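Local coordinates for protein integral membrane indolylacetylinositol arabinosyltransferase EmbB (Mycolicibacterium smegmatis MC2 155, PDB 7BVC) that probably polymerises arabinose into the arabinan of cell-wall arabinogalactan, as a membrane-embedded arabinosyltransferase of the Emb family, at residues 238-243 against 413-418; 403-408 against 418-423. All blocks are in the same frame, centred on the assembly; numbering follows the deposited sequence.

Contact 1: 238-243 against 413-418; sequences LALWRL and RLTPAA
The indole of Trp241 has Arg413 at its edge. NH1 of the guanidinium lies near the ring plane, 4.3 Å from Trp241 NE1. This is packing, not a hydrogen bond. Thr415 is also oblique to the indole. The contact packs two helices predicted to span the membrane in the GT-C-type domain: the C-terminal part of helix 231-244 meets the start of helix 415-428, with Arg413 and Leu414 leading in. Trp241 CG is anti to the backbone N (chi1 177°), which swings the indole out from its helix, with NE1 toward Arg413. The guanidinium is held from outside: NH2 makes a salt bridge to Asp247 and a hydrogen bond to the carbonyl of Arg249. Asp244, just past Leu243, bonds through OD2 to both the backbone N of Leu414 and the hydroxyl of Thr415, tying the end of helix 231-244 to the start of helix 415-428. Leu240 supplies the apolar part. Its CD1 is 4.4 Å from Leu414 CB, and Leu464 of helix 462-472 touches both leucines. Its other methyl, Leu240 CD2, lies 4.0 Å from Ala418 CB. The Thr415 hydroxyl nears the backbone: OG1 is 3.5 Å from Trp241 CA.

Contact 2: 403-408 against 418-423; sequences VLIERA and ALAITT. With PNS (4'-phosphopantetheine), chain G.
The amide oxygen O40 of 4'-phosphopantetheine is gripped by both terminal nitrogens of Arg407. Arg407 NH1 donates to PNS O40 at 2.5 Å, and the N-H...O angle is 142°. The second bond, from Arg407 NH2 to PNS O40 at 2.8 Å, is weak and more bent. O40 lies in the guanidinium plane, at its edge, so the two bonds form a fork on one acceptor. The bend of the arginine chain at chi2 (-65°) directs it out from the helix to the ligand. Thr257 also bonds to the ligand. Across the helix pair the chemistry is apolar. Leu404 and Ala420 face each other, with Leu404 CB 4.1 Å from Ala420 CB. The CD1 methyl of Leu404 reaches further, over the Ala420 backbone N, to touch Leu419 CB and the hydroxyl of Thr423. The Leu404 and Thr423 side chains cross at about a right angle. Ile405 adds CG1, 4.0 Å from Ala420 CB. The Thr423 hydroxyl is turned back on its own helix and donates to Leu419 O at 3.0 Å, from above the carbonyl plane. Thr422 OG1 and the backbone N of Thr423 also donate to Leu419 O, so three donors share this one oxygen. The two segments run antiparallel at 167°, their axes 8.8 Å apart, as consecutive helices of a helical hairpin. On other sides of helix 415-428, Leu419 touches Leu237 of helix 231-244, and Thr422 meets Ala471 of helix 462-472.

In the fold
Helix 415-428 serves both contacts, and Ala418 belongs to both. In contact 1 its first turn meets helix 231-244, which is far away in sequence. In contact 2 the following turn packs on helix 391-411, its immediate predecessor. The two centres are about 10 Å apart, and Pro416 and Ala417 bridge them by packing on Ala408. Both contacts are partly buried, each combining buried residues with an exposed one. Contact 1 sits at a helix start, where Arg413 within it, and Asp244 and Asp247 just beyond it, add charge to a small apolar patch. Contact 2 is apolar between its helices; Arg407 points to the bound 4'-phosphopantetheine, while the threonine hydroxyls bond back to their own helix.

Contact 1: 238-243 against 413-418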
loop_
_atom_site.group_PDB
_atom_site.type_symbol
_atom_site.label_atom_id
_atom_site.label_comp_id
_atom_site.label_asym_id
_atom_site.label_seq_id
_atom_site.Cartn_x
_atom_site.Cartn_y
_atom_site.Cartn_z
ATOM N N LEU B 238 20.942 -7.696 -47.568
ATOM C CA LEU B 238 20.706 -7.756 -49.007
ATOM C C LEU B 238 21.109 -9.109 -49.578
ATOM O O LEU B 238 20.430 -9.648 -50.460
ATOM C CB LEU B 238 21.464 -6.632 -49.712
ATOM C CG LEU B 238 20.951 -5.212 -49.483
ATOM C CD1 LEU B 238 21.808 -4.208 -50.231
ATOM C CD2 LEU B 238 19.498 -5.099 -49.907
ATOM N N ALA B 239 22.213 -9.677 -49.086
ATOM C CA ALA B 239 22.629 -10.995 -49.555
ATOM C C ALA B 239 21.627 -12.069 -49.151
ATOM O O ALA B 239 21.313 -12.965 -49.944
ATOM C CB ALA B 239 24.020 -11.326 -49.018
ATOM N N LEU B 240 21.109 -11.995 -47.923
ATOM C CA LEU B 240 20.091 -12.947 -47.492
ATOM C C LEU B 240 18.815 -12.795 -48.312
ATOM O O LEU B 240 18.148 -13.788 -48.624
ATOM C CB LEU B 240 19.803 -12.768 -46.002
ATOM C CG LEU B 240 18.674 -13.603 -45.397
ATOM C CD1 LEU B 240 18.926 -15.084 -45.616
ATOM C CD2 LEU B 240 18.519 -13.301 -43.917
ATOM N N TRP B 241 18.462 -11.563 -48.678
ATOM C CA TRP B 241 17.303 -11.346 -49.540
ATOM C C TRP B 241 17.518 -11.966 -50.915
ATOM O O TRP B 241 16.620 -12.612 -51.471
ATOM C CB TRP B 241 17.022 -9.849 -49.659
ATOM C CG TRP B 241 15.900 -9.511 -50.584
ATOM C CD1 TRP B 241 14.737 -10.202 -50.749
ATOM C CD2 TRP B 241 15.830 -8.390 -51.472
ATOM N NE1 TRP B 241 13.949 -9.582 -51.686
ATOM C CE2 TRP B 241 14.599 -8.467 -52.144
ATOM C CE3 TRP B 241 16.693 -7.330 -51.762
ATOM C CZ2 TRP B 241 14.207 -7.526 -53.092
ATOM C CZ3 TRP B 241 16.302 -6.398 -52.702
ATOM C CH2 TRP B 241 15.070 -6.500 -53.355
ATOM N N ARG B 242 18.706 -11.764 -51.488
ATOM C CA ARG B 242 19.018 -12.372 -52.778
ATOM C C ARG B 242 18.976 -13.893 -52.700
ATOM O O ARG B 242 18.549 -14.553 -53.655
ATOM C CB ARG B 242 20.385 -11.890 -53.261
ATOM C CG ARG B 242 21.035 -12.772 -54.312
ATOM C CD ARG B 242 20.358 -12.623 -55.661
ATOM N NE ARG B 242 20.715 -13.712 -56.564
ATOM C CZ ARG B 242 19.895 -14.702 -56.902
ATOM N NH1 ARG B 242 18.664 -14.741 -56.413
ATOM N NH2 ARG B 242 20.305 -15.652 -57.729
ATOM N N LEU B 243 19.402 -14.464 -51.573
ATOM C CA LEU B 243 19.312 -15.913 -51.400
ATOM C C LEU B 243 17.861 -16.365 -51.277
ATOM O O LEU B 243 17.493 -17.428 -51.787
ATOM C CB LEU B 243 20.107 -16.346 -50.170
ATOM C CG LEU B 243 21.614 -16.524 -50.332
ATOM C CD1 LEU B 243 22.194 -17.217 -49.114
ATOM C CD2 LEU B 243 21.925 -17.301 -51.595
ATOM N N ARG B 413 9.879 -17.188 -46.130
ATOM C CA ARG B 413 11.186 -16.583 -46.331
ATOM C C ARG B 413 11.786 -16.212 -44.982
ATOM O O ARG B 413 11.128 -16.277 -43.941
ATOM C CB ARG B 413 11.098 -15.347 -47.233
ATOM C CG ARG B 413 10.779 -15.659 -48.680
ATOM C CD ARG B 413 10.801 -14.404 -49.534
ATOM N NE ARG B 413 10.700 -14.711 -50.957
ATOM C CZ ARG B 413 10.721 -13.797 -51.920
ATOM N NH1 ARG B 413 10.841 -12.514 -51.615
ATOM N NH2 ARG B 413 10.623 -14.165 -53.189
ATOM N N LEU B 414 13.058 -15.815 -45.010
ATOM C CA LEU B 414 13.781 -15.439 -43.805
ATOM C C LEU B 414 14.067 -13.948 -43.700
ATOM O O LEU B 414 14.508 -13.496 -42.639
ATOM C CB LEU B 414 15.110 -16.205 -43.717
ATOM C CG LEU B 414 15.053 -17.604 -43.110
ATOM C CD1 LEU B 414 16.331 -18.359 -43.414
ATOM C CD2 LEU B 414 14.829 -17.516 -41.613
ATOM N N THR B 415 13.835 -13.174 -44.763
ATOM C CA THR B 415 14.160 -11.750 -44.700
ATOM C C THR B 415 13.235 -10.990 -43.758
ATOM O O THR B 415 13.740 -10.190 -42.946
ATOM C CB THR B 415 14.166 -11.153 -46.111
ATOM O OG1 THR B 415 15.109 -11.862 -46.923
ATOM C CG2 THR B 415 14.557 -9.687 -46.064
ATOM N N PRO B 416 11.907 -11.159 -43.797
ATOM C CA PRO B 416 11.083 -10.537 -42.750
ATOM C C PRO B 416 11.401 -11.057 -41.361
ATOM O O PRO B 416 11.355 -10.285 -40.397
ATOM C CB PRO B 416 9.646 -10.878 -43.172
ATOM C CG PRO B 416 9.767 -11.939 -44.195
ATOM C CD PRO B 416 11.071 -11.735 -44.867
ATOM N N ALA B 417 11.736 -12.343 -41.228
ATOM C CA ALA B 417 12.146 -12.871 -39.934
ATOM C C ALA B 417 13.493 -12.320 -39.490
ATOM O O ALA B 417 13.818 -12.400 -38.301
ATOM C CB ALA B 417 12.196 -14.397 -39.978
ATOM N N ALA B 418 14.280 -11.771 -40.413
ATOM C CA ALA B 418 15.520 -11.093 -40.061
ATOM C C ALA B 418 15.296 -9.635 -39.695
ATOM O O ALA B 418 15.991 -9.109 -38.821
ATOM C CB ALA B 418 16.521 -11.181 -41.215
#

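Contact 2: 403-408 against 418-423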
loop_
_atom_site.group_PDB
_atom_site.type_symbol
_atom_site.label_atom_id
_atom_site.label_comp_id
_atom_site.label_asym_id
_atom_site.label_seq_id
_atom_site.Cartn_x
_atom_site.Cartn_y
_atom_site.Cartn_z
ATOM N N VAL B 403 3.668 -8.669 -37.082
ATOM C CA VAL B 403 3.265 -8.621 -38.485
ATOM C C VAL B 403 4.368 -9.172 -39.381
ATOM O O VAL B 403 4.104 -9.937 -40.317
ATOM C CB VAL B 403 2.877 -7.183 -38.876
ATOM C CG1 VAL B 403 2.712 -7.067 -40.378
ATOM C CG2 VAL B 403 1.598 -6.776 -38.172
ATOM N N LEU B 404 5.622 -8.815 -39.095
ATOM C CA LEU B 404 6.729 -9.283 -39.922
ATOM C C LEU B 404 6.939 -10.784 -39.772
ATOM O O LEU B 404 7.232 -11.476 -40.755
ATOM C CB LEU B 404 8.006 -8.523 -39.565
ATOM C CG LEU B 404 8.099 -7.090 -40.086
ATOM C CD1 LEU B 404 9.366 -6.424 -39.590
ATOM C CD2 LEU B 404 8.043 -7.073 -41.601
ATOM N N ILE B 405 6.785 -11.310 -38.558
ATOM C CA ILE B 405 6.943 -12.748 -38.362
ATOM C C ILE B 405 5.825 -13.510 -39.064
ATOM O O ILE B 405 6.058 -14.567 -39.665
ATOM C CB ILE B 405 7.013 -13.078 -36.861
ATOM C CG1 ILE B 405 8.448 -12.912 -36.366
ATOM C CG2 ILE B 405 6.512 -14.483 -36.585
ATOM C CD1 ILE B 405 8.614 -13.186 -34.907
ATOM N N GLU B 406 4.599 -12.986 -39.019
ATOM C CA GLU B 406 3.515 -13.629 -39.752
ATOM C C GLU B 406 3.745 -13.569 -41.257
ATOM O O GLU B 406 3.414 -14.523 -41.968
ATOM C CB GLU B 406 2.178 -12.991 -39.389
ATOM C CG GLU B 406 1.747 -13.246 -37.955
ATOM C CD GLU B 406 1.244 -14.659 -37.738
ATOM O OE1 GLU B 406 0.916 -15.335 -38.734
ATOM O OE2 GLU B 406 1.175 -15.093 -36.568
ATOM N N ARG B 407 4.318 -12.471 -41.758
ATOM C CA ARG B 407 4.648 -12.400 -43.179
ATOM C C ARG B 407 5.722 -13.416 -43.547
ATOM O O ARG B 407 5.678 -14.012 -44.631
ATOM C CB ARG B 407 5.105 -10.989 -43.542
ATOM C CG ARG B 407 3.978 -9.990 -43.707
ATOM C CD ARG B 407 3.095 -10.338 -44.890
ATOM N NE ARG B 407 2.168 -9.255 -45.199
ATOM C CZ ARG B 407 2.218 -8.525 -46.306
ATOM N NH1 ARG B 407 3.148 -8.763 -47.216
ATOM N NH2 ARG B 407 1.334 -7.557 -46.504
ATOM N N ALA B 408 6.699 -13.617 -42.662
ATOM C CA ALA B 408 7.725 -14.627 -42.905
ATOM C C ALA B 408 7.123 -16.024 -42.933
ATOM O O ALA B 408 7.494 -16.853 -43.772
ATOM C CB ALA B 408 8.816 -14.541 -41.839
ATOM N N ALA B 418 14.280 -11.771 -40.413
ATOM C CA ALA B 418 15.520 -11.093 -40.061
ATOM C C ALA B 418 15.296 -9.635 -39.695
ATOM O O ALA B 418 15.991 -9.109 -38.821
ATOM C CB ALA B 418 16.521 -11.181 -41.215
ATOM N N LEU B 419 14.341 -8.969 -40.351
ATOM C CA LEU B 419 14.011 -7.598 -39.975
ATOM C C LEU B 419 13.258 -7.544 -38.654
ATOM O O LEU B 419 13.348 -6.546 -37.926
ATOM C CB LEU B 419 13.194 -6.929 -41.078
ATOM C CG LEU B 419 13.899 -6.723 -42.418
ATOM C CD1 LEU B 419 12.928 -6.200 -43.460
ATOM C CD2 LEU B 419 15.073 -5.777 -42.255
ATOM N N ALA B 420 12.510 -8.603 -38.326
ATOM C CA ALA B 420 11.794 -8.638 -37.057
ATOM C C ALA B 420 12.750 -8.647 -35.874
ATOM O O ALA B 420 12.437 -8.074 -34.826
ATOM C CB ALA B 420 10.875 -9.856 -37.005
ATOM N N ILE B 421 13.918 -9.272 -36.023
ATOM C CA ILE B 421 14.885 -9.293 -34.930
ATOM C C ILE B 421 15.433 -7.895 -34.676
ATOM O O ILE B 421 15.566 -7.467 -33.523
ATOM C CB ILE B 421 16.009 -10.298 -35.234
ATOM C CG1 ILE B 421 15.429 -11.701 -35.415
ATOM C CG2 ILE B 421 17.033 -10.298 -34.118
ATOM C CD1 ILE B 421 16.475 -12.787 -35.490
ATOM N N THR B 422 15.750 -7.155 -35.742
ATOM C CA THR B 422 16.213 -5.782 -35.571
ATOM C C THR B 422 15.119 -4.904 -34.983
ATOM O O THR B 422 15.395 -4.041 -34.142
ATOM C CB THR B 422 16.685 -5.204 -36.903
ATOM O OG1 THR B 422 15.550 -4.875 -37.711
ATOM C CG2 THR B 422 17.541 -6.202 -37.641
ATOM N N THR B 423 13.872 -5.103 -35.416
ATOM C CA THR B 423 12.770 -4.333 -34.850
ATOM C C THR B 423 12.619 -4.605 -33.357
ATOM O O THR B 423 12.443 -3.672 -32.562
ATOM C CB THR B 423 11.470 -4.653 -35.587
ATOM O OG1 THR B 423 11.608 -4.311 -36.970
ATOM C CG2 THR B 423 10.316 -3.867 -34.994
HETATM O O23 PNS G . -3.009 -10.313 -55.303
HETATM P P24 PNS G . -2.664 -9.229 -54.314
HETATM O O25 PNS G . -2.289 -7.973 -55.056
HETATM O O26 PNS G . -3.853 -8.969 -53.428
HETATM O O27 PNS G . -1.404 -9.728 -53.380
HETATM C C28 PNS G . -0.513 -10.663 -53.914
HETATM C C29 PNS G . 0.913 -10.225 -53.596
HETATM C C30 PNS G . 1.287 -10.675 -52.187
HETATM C C31 PNS G . 1.850 -10.877 -54.609
HETATM C C32 PNS G . 0.989 -8.699 -53.683
HETATM O O33 PNS G . -0.043 -8.152 -52.916
HETATM C C34 PNS G . 2.304 -8.157 -53.127
HETATM O O35 PNS G . 3.328 -8.328 -53.695
HETATM N N36 PNS G . 2.292 -7.399 -51.894
HETATM C C37 PNS G . 3.536 -6.880 -51.368
HETATM C C38 PNS G . 3.276 -5.555 -50.661
HETATM C C39 PNS G . 3.154 -5.597 -49.144
HETATM O O40 PNS G . 3.023 -6.637 -48.594
HETATM N N41 PNS G . 3.192 -4.368 -48.376
HETATM C C42 PNS G . 3.350 -3.092 -49.047
HETATM C C43 PNS G . 3.998 -2.104 -48.084
HETATM S S44 PNS G . 3.450 -2.487 -46.397
#